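Copper chaperone CopZ (Staphylococcus aureus, PDB 6FF2) binds copper(I) in the cytoplasm, keeping it sequestered, and carries it to the copper-exporting P-type ATPase CopA. Local coordinates at residues A[22-27]-A[42-47]; A[4-9]-A[54-59]; A[17-22]-A[61-66]. All coordinates share one frame; numbering follows the deposited sequence. Where two conformers were deposited one is given.

Interaction 1 of 3, residues A[22-27]-A[42-47]. With MG (magnesium ion), chain E.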
# COMPACT_ATOMS: atom_id res chain seq x y z
N SER A 22 1.56 -10.48 -5.51
CA SER A 22 1.18 -10.46 -6.91
C SER A 22 2.34 -10.49 -7.85
O SER A 22 2.31 -11.19 -8.85
CB SER A 22 0.33 -9.25 -7.26
OG SER A 22 -0.92 -9.49 -6.69
N ALA A 23 3.37 -9.71 -7.55
CA ALA A 23 4.55 -9.66 -8.43
C ALA A 23 5.23 -11.02 -8.51
O ALA A 23 5.61 -11.47 -9.57
CB ALA A 23 5.53 -8.63 -7.90
N LEU A 24 5.31 -11.68 -7.37
CA LEU A 24 5.92 -13.02 -7.33
C LEU A 24 5.09 -14.05 -8.06
O LEU A 24 5.62 -14.83 -8.79
CB LEU A 24 6.23 -13.43 -5.90
CG LEU A 24 7.37 -12.63 -5.21
CD1 LEU A 24 7.37 -12.81 -3.68
CD2 LEU A 24 8.73 -13.05 -5.81
N ASN A 25 3.78 -14.06 -7.81
CA ASN A 25 2.89 -15.01 -8.50
C ASN A 25 2.76 -14.80 -10.00
O ASN A 25 2.33 -15.72 -10.72
CB ASN A 25 1.53 -15.02 -7.82
CG ASN A 25 1.53 -15.82 -6.56
OD1 ASN A 25 1.87 -17.01 -6.58
ND2 ASN A 25 1.10 -15.22 -5.46
N ASN A 26 3.12 -13.64 -10.51
CA ASN A 26 3.18 -13.41 -11.95
C ASN A 26 4.28 -14.16 -12.64
O ASN A 26 4.24 -14.25 -13.84
CB ASN A 26 3.41 -11.92 -12.26
CG ASN A 26 3.19 -11.60 -13.71
OD1 ASN A 26 2.09 -11.87 -14.24
ND2 ASN A 26 4.22 -11.10 -14.39
N ILE A 27 5.31 -14.62 -11.90
CA ILE A 27 6.42 -15.30 -12.51
C ILE A 27 6.04 -16.75 -12.78
O ILE A 27 5.62 -17.45 -11.85
CB ILE A 27 7.68 -15.27 -11.64
CG1 ILE A 27 8.02 -13.83 -11.14
CG2 ILE A 27 8.83 -15.93 -12.37
CD1 ILE A 27 9.08 -13.76 -10.03
N VAL A 42 9.43 -13.44 3.32
CA VAL A 42 8.55 -13.85 2.27
C VAL A 42 8.84 -15.29 1.81
O VAL A 42 9.95 -15.55 1.40
CB VAL A 42 8.69 -12.89 1.08
CG1 VAL A 42 7.64 -13.24 0.01
CG2 VAL A 42 8.57 -11.43 1.57
N SER A 43 7.88 -16.18 2.00
CA SER A 43 8.04 -17.58 1.65
C SER A 43 7.48 -17.82 0.28
O SER A 43 6.29 -17.63 0.04
CB SER A 43 7.39 -18.48 2.67
OG SER A 43 7.49 -19.86 2.26
N VAL A 44 8.30 -18.37 -0.62
CA VAL A 44 7.89 -18.62 -2.02
C VAL A 44 8.02 -20.12 -2.27
O VAL A 44 9.07 -20.71 -1.96
CB VAL A 44 8.79 -17.85 -2.96
CG1 VAL A 44 8.41 -18.11 -4.38
CG2 VAL A 44 8.79 -16.36 -2.68
N GLN A 45 6.96 -20.71 -2.74
CA GLN A 45 6.94 -22.10 -3.22
C GLN A 45 7.08 -22.06 -4.75
O GLN A 45 6.31 -21.35 -5.44
CB GLN A 45 5.64 -22.79 -2.85
CG GLN A 45 5.40 -22.83 -1.34
CD GLN A 45 6.24 -23.86 -0.64
OE1 GLN A 45 6.72 -24.83 -1.25
NE2 GLN A 45 6.41 -23.68 0.63
N TYR A 46 8.00 -22.85 -5.29
CA TYR A 46 8.31 -22.73 -6.71
C TYR A 46 8.94 -24.00 -7.27
O TYR A 46 9.46 -24.82 -6.48
CB TYR A 46 9.26 -21.55 -6.94
CG TYR A 46 10.68 -21.72 -6.39
CD1 TYR A 46 10.96 -21.67 -5.05
CD2 TYR A 46 11.76 -21.96 -7.26
CE1 TYR A 46 12.25 -21.81 -4.55
CE2 TYR A 46 13.05 -22.11 -6.78
CZ TYR A 46 13.31 -22.03 -5.41
OH TYR A 46 14.56 -22.17 -4.96
N ASP A 47 8.91 -24.10 -8.60
CA ASP A 47 9.57 -25.20 -9.33
C ASP A 47 10.98 -24.68 -9.65
O ASP A 47 11.10 -23.75 -10.48
CB ASP A 47 8.79 -25.51 -10.59
CG ASP A 47 9.42 -26.64 -11.44
OD1 ASP A 47 10.61 -26.95 -11.19
OD2 ASP A 47 8.71 -27.13 -12.32
MG MG E . 1.21 -17.41 -10.98
O HOH W 1 1.64 -18.29 -8.89
O HOH W 2 3.04 -18.21 -11.65
O HOH W 3 0.68 -19.27 -11.32
O HOH W 4 -0.45 -16.65 -10.07

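Interaction 2 of 3, residues A[4-9]-A[54-59]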
# COMPACT_ATOMS: atom_id res chain seq x y z
N GLU A 4 11.78 -20.94 -1.07
CA GLU A 4 12.74 -19.85 -0.83
C GLU A 4 12.16 -18.92 0.17
O GLU A 4 11.00 -18.61 0.09
CB GLU A 4 13.01 -19.11 -2.13
CG GLU A 4 13.84 -17.86 -2.04
CD GLU A 4 15.25 -18.02 -1.61
OE1 GLU A 4 15.79 -19.12 -1.58
OE2 GLU A 4 15.82 -16.93 -1.28
N ILE A 5 12.95 -18.52 1.16
CA ILE A 5 12.57 -17.46 2.08
C ILE A 5 13.41 -16.23 1.79
O ILE A 5 14.63 -16.28 1.93
CB ILE A 5 12.67 -17.93 3.53
CG1 ILE A 5 11.73 -19.17 3.74
CG2 ILE A 5 12.30 -16.80 4.46
CD1 ILE A 5 11.91 -19.81 5.07
N LEU A 6 12.77 -15.13 1.37
CA LEU A 6 13.44 -13.86 1.15
C LEU A 6 13.23 -13.00 2.37
O LEU A 6 12.14 -13.01 2.97
CB LEU A 6 13.02 -13.17 -0.13
CG LEU A 6 13.27 -14.01 -1.39
CD1 LEU A 6 11.97 -14.65 -1.82
CD2 LEU A 6 13.86 -13.19 -2.54
N ASN A 7 14.25 -12.22 2.72
CA ASN A 7 14.12 -11.22 3.80
C ASN A 7 13.99 -9.84 3.13
O ASN A 7 14.85 -9.45 2.40
CB ASN A 7 15.30 -11.25 4.68
CG ASN A 7 15.20 -12.33 5.63
OD1 ASN A 7 15.96 -13.27 5.54
ND2 ASN A 7 14.29 -12.19 6.62
N VAL A 8 12.86 -9.17 3.36
CA VAL A 8 12.48 -7.99 2.61
C VAL A 8 12.26 -6.88 3.58
O VAL A 8 11.62 -7.08 4.61
CB VAL A 8 11.22 -8.21 1.76
CG1 VAL A 8 10.86 -6.96 0.98
CG2 VAL A 8 11.39 -9.36 0.77
N GLU A 9 12.86 -5.74 3.25
CA GLU A 9 12.67 -4.48 4.01
C GLU A 9 11.78 -3.54 3.24
O GLU A 9 11.88 -3.42 2.00
CB GLU A 9 14.03 -3.78 4.28
CG GLU A 9 14.84 -4.57 5.26
CD GLU A 9 16.19 -3.96 5.58
OE1 GLU A 9 16.60 -2.94 5.00
OE2 GLU A 9 16.86 -4.56 6.44
N SER A 54 17.00 -15.20 -8.31
CA SER A 54 17.29 -13.87 -8.88
C SER A 54 16.04 -13.20 -9.47
O SER A 54 15.87 -11.98 -9.35
CB SER A 54 18.42 -14.07 -9.90
OG SER A 54 18.02 -14.90 -11.01
N GLN A 55 15.17 -13.95 -10.13
CA GLN A 55 13.94 -13.43 -10.70
C GLN A 55 13.00 -12.95 -9.56
O GLN A 55 12.28 -11.96 -9.71
CB GLN A 55 13.26 -14.48 -11.56
CG GLN A 55 14.00 -14.86 -12.84
CD GLN A 55 13.35 -16.06 -13.45
OE1 GLN A 55 13.88 -17.19 -13.27
NE2 GLN A 55 12.19 -15.88 -14.10
N MET A 56 12.94 -13.68 -8.45
CA MET A 56 12.11 -13.27 -7.33
C MET A 56 12.60 -11.97 -6.71
O MET A 56 11.80 -11.08 -6.40
CB MET A 56 12.11 -14.39 -6.26
CG MET A 56 11.62 -15.76 -6.76
SD MET A 56 11.93 -16.97 -5.47
CE MET A 56 11.88 -18.50 -6.47
N LYS A 57 13.91 -11.90 -6.47
CA LYS A 57 14.50 -10.68 -5.91
C LYS A 57 14.21 -9.51 -6.82
O LYS A 57 13.90 -8.41 -6.32
CB LYS A 57 16.00 -10.86 -5.69
CG LYS A 57 16.32 -11.84 -4.58
CD LYS A 57 17.81 -12.06 -4.41
CE LYS A 57 18.02 -12.96 -3.23
NZ LYS A 57 19.31 -12.73 -2.57
N ASP A 58 14.38 -9.70 -8.13
CA ASP A 58 14.14 -8.56 -9.03
C ASP A 58 12.71 -8.11 -8.98
O ASP A 58 12.43 -6.90 -9.04
CB ASP A 58 14.49 -8.92 -10.47
CG ASP A 58 15.95 -8.91 -10.73
OD1 ASP A 58 16.76 -8.51 -9.86
OD2 ASP A 58 16.28 -9.37 -11.87
N ALA A 59 11.77 -9.07 -8.92
CA ALA A 59 10.35 -8.72 -8.89
C ALA A 59 10.01 -7.91 -7.65
O ALA A 59 9.18 -6.98 -7.71
CB ALA A 59 9.49 -9.97 -8.97

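Interaction 3 of 3, residues A[17-22]-A[61-66]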
# COMPACT_ATOMS: atom_id res chain seq x y z
N LYS A 17 2.08 -6.09 1.13
CA LYS A 17 1.91 -7.55 1.06
C LYS A 17 1.26 -7.95 -0.25
O LYS A 17 1.73 -8.88 -0.95
CB LYS A 17 1.17 -8.06 2.27
CG LYS A 17 0.60 -9.48 2.18
CD LYS A 17 0.18 -9.88 3.57
CE LYS A 17 -0.59 -11.18 3.61
NZ LYS A 17 0.31 -12.34 3.46
N SER A 18 0.17 -7.32 -0.61
CA SER A 18 -0.54 -7.68 -1.80
C SER A 18 0.33 -7.48 -3.03
O SER A 18 0.35 -8.33 -3.95
CB SER A 18 -1.81 -6.87 -1.87
OG SER A 18 -2.46 -7.20 -3.03
N ALA A 19 1.04 -6.37 -3.07
CA ALA A 19 1.86 -6.05 -4.22
C ALA A 19 3.01 -7.06 -4.42
O ALA A 19 3.35 -7.39 -5.56
CB ALA A 19 2.43 -4.64 -4.11
N VAL A 20 3.66 -7.41 -3.31
CA VAL A 20 4.79 -8.37 -3.34
C VAL A 20 4.24 -9.73 -3.76
O VAL A 20 4.83 -10.37 -4.68
CB VAL A 20 5.52 -8.34 -2.00
CG1 VAL A 20 6.48 -9.53 -1.89
CG2 VAL A 20 6.31 -7.03 -1.86
N GLU A 21 3.17 -10.17 -3.15
CA GLU A 21 2.64 -11.51 -3.53
C GLU A 21 2.21 -11.53 -5.01
O GLU A 21 2.46 -12.51 -5.71
CB GLU A 21 1.51 -11.94 -2.58
CG GLU A 21 2.00 -12.23 -1.19
CD GLU A 21 0.96 -12.65 -0.19
OE1 GLU A 21 -0.24 -12.79 -0.56
OE2 GLU A 21 1.35 -12.80 0.98
N SER A 22 1.56 -10.48 -5.51
CA SER A 22 1.18 -10.46 -6.91
C SER A 22 2.34 -10.49 -7.85
O SER A 22 2.31 -11.19 -8.85
CB SER A 22 0.33 -9.25 -7.26
OG SER A 22 -0.92 -9.49 -6.69
N GLU A 61 12.24 -6.05 -5.85
CA GLU A 61 12.93 -4.77 -5.91
C GLU A 61 12.27 -3.85 -6.93
O GLU A 61 12.18 -2.65 -6.67
CB GLU A 61 14.46 -4.99 -6.14
CG GLU A 61 15.08 -5.79 -4.97
CD GLU A 61 16.56 -5.59 -4.65
OE1 GLU A 61 17.33 -5.70 -5.63
OE2 GLU A 61 16.90 -5.48 -3.39
N ASP A 62 11.73 -4.39 -8.01
CA ASP A 62 10.94 -3.58 -8.96
C ASP A 62 9.66 -2.98 -8.38
O ASP A 62 9.15 -2.02 -8.92
CB ASP A 62 10.61 -4.37 -10.21
CG ASP A 62 11.86 -4.64 -11.08
OD1 ASP A 62 12.96 -4.09 -10.84
OD2 ASP A 62 11.74 -5.46 -12.00
N GLN A 63 9.09 -3.55 -7.32
CA GLN A 63 7.97 -2.98 -6.57
C GLN A 63 8.41 -1.95 -5.53
O GLN A 63 7.55 -1.38 -4.85
CB GLN A 63 7.17 -4.07 -5.84
CG GLN A 63 6.49 -5.06 -6.78
CD GLN A 63 5.41 -4.39 -7.62
OE1 GLN A 63 4.56 -3.66 -7.09
NE2 GLN A 63 5.48 -4.57 -8.89
N GLY A 64 9.72 -1.69 -5.43
CA GLY A 64 10.25 -0.66 -4.56
C GLY A 64 10.81 -1.08 -3.22
O GLY A 64 11.21 -0.24 -2.45
N TYR A 65 10.91 -2.36 -2.94
CA TYR A 65 11.39 -2.88 -1.64
C TYR A 65 12.85 -3.31 -1.76
O TYR A 65 13.35 -3.44 -2.83
CB TYR A 65 10.47 -4.07 -1.20
CG TYR A 65 9.03 -3.67 -1.16
CD1 TYR A 65 8.56 -2.86 -0.15
CD2 TYR A 65 8.17 -3.97 -2.17
CE1 TYR A 65 7.26 -2.38 -0.17
CE2 TYR A 65 6.88 -3.52 -2.21
CZ TYR A 65 6.44 -2.72 -1.22
OH TYR A 65 5.16 -2.29 -1.34
N ASP A 66 13.51 -3.54 -0.63
CA ASP A 66 14.90 -3.98 -0.60
C ASP A 66 14.95 -5.44 -0.17
O ASP A 66 14.41 -5.81 0.90
CB ASP A 66 15.70 -3.16 0.42
CG ASP A 66 15.87 -1.71 0.01
OD1 ASP A 66 15.88 -1.36 -1.18
OD2 ASP A 66 16.05 -0.93 0.95

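Interaction 1 of 3, residues A[22-27]-A[42-47]
Leu24, near the C-terminal end of helix 14-25, lies over strand 41-46; the closest CA atoms of the two segments, those of Leu24 and Val44, are 8.0 Å apart, a spacing that leaves room for one layer of side chains between the backbones. A single methyl makes both contacts of this pair of segments. CD1 of Leu24 reaches CG1 of Val42 at 3.7 Å and CG2 of Val44 at 4.0 Å, so that one leucine branch spans two alternate residues of the strand, both of which point their side chains at the helix, while Ser43 between them points the other way. The leucine crosses Val44 at about a right angle. Each valine offers a different branch: the Val42 methyl that touches is the one anti to its own N (chi1 -174°), whereas in Val44 it is the one anti to the carbonyl carbon. All three side chains are buried. Met56 of helix 53-62 and Ala33 of strand 30-36 also pack on Leu24, and Leu6 of strand 3-9 packs on Val44.

At the far end of segment 22-27, well away from the leucine-valine packing, Asn25 O binds a magnesium ion at 2.0 Å. Four waters join in; one of these lies 2.7 Å from Asn25 OD1 and another donates to the O of Ile27, also at 2.7 Å, so the protein holds the ion's water shell as well as the ion. The layer of leucine and valine is the helix-on-sheet core of the ferredoxin-like βαββαβ fold, as found in heavy-metal-associated domains.

Interaction 2 of 3, residues A[4-9]-A[54-59]
Leu6 turns its CG anti to its carbonyl carbon, and a second torsion of 100°, away from the usual staggered values, swings CD2 out to the helix, where it meets CG of Lys57 at 3.5 Å in the lysine conformer given here. The two side chains meet obliquely. CD2 also lies 4.1 Å from the backbone N of Lys57 and 4.3 Å from CB of Met56, so a single methyl settles against the helix surface where these two consecutive residues leave it. Beyond CG the lysine chain runs extended past the leucine methyl toward the rim of the contact.

The backbones are nearly aligned: strand 4-9 and helix 54-59 run in much the same direction, 28° apart, with their axes 10.4 Å from each other. This is the second helix of the ferredoxin-like fold lying along the first strand, one of the central strands of the antiparallel sheet. Ile60, a turn further along the helix, continues the packing on Leu6 and Val8, and Val67 of the last strand touches both Leu6 and Lys57.

At the other end Glu4 crosses Met56 obliquely. Its methylene part does the touching, with CG 4.0 Å and CB 4.1 Å from the sulfur SD of Met56. A bend at the second torsion (66°) turns the carboxylate away from the sulfur, toward the side where Lys57 ends; in this lysine conformer OE2 of Glu4 and NZ of Lys57 are 5.6 Å apart, too far for a salt bridge, though their opposite charges may still attract weakly.

Interaction 3 of 3, residues A[17-22]-A[61-66]
Val20 of helix 14-25 meets Tyr65, which follows the Schellman motif closing helix 53-62, so the contact joins the two helices of the ferredoxin-like fold near its copper-binding end. Gly64 takes the positive phi (99°) of that motif, with its N bonded back to Glu61 O, and the chain turns there so that Gln63 and Tyr65 both face helix 14-25.

The valine offers the methyl anti to its carbonyl carbon: CG2 sits 3.6 Å from both CD2 and CE2 of the tyrosine, approaching the ring obliquely. With its CG beside the backbone N (chi1 -55°), Tyr65 brings the CD2-CE2 side of the ring to this methyl. The same side chain touches Cys16, one of the residues that bind copper(I) with Cys13, and comes within about 3 Å of a bound copper ion at nearest atoms. His15 of the second subunit packs on this tyrosine and on Ala19.

Gln63 is bent at its second torsion and brings CG and its amide oxygen against Ala19, with CG 4.1 Å from Ala19 O and OE1 3.8 Å from CB of Ala19. On another side of the same helix, Lys17 and Glu21, one turn apart, form a salt bridge tied to strand 30-36 through Val35; Lys17 NZ meets Glu21 OE2 at 2.7 Å, on the syn side of the carboxylate and 23° out of its plane.

The three contacts show how a small βαββαβ domain closes by packing both helices on one face of one antiparallel sheet. Their centres lie 9 to 11 Å apart. Interaction 1 sets helix 14-25 on strand 41-46, interaction 2 sets helix 53-62 on strand 3-9, and interaction 3 joins the two helices. Strands 3-9 and 41-46 are sheet neighbours, which ties interactions 1 and 2 through backbone bonds and through Tyr46 packing on Met56. Along the chain, interaction 1 falls within the span of either other contact, sharing helix 14-25 and Ser22 with interaction 3, while interactions 2 and 3 alternate. Interaction 3 is nearest the copper site, so the packing reaches, through Tyr65, to the copper-binding end.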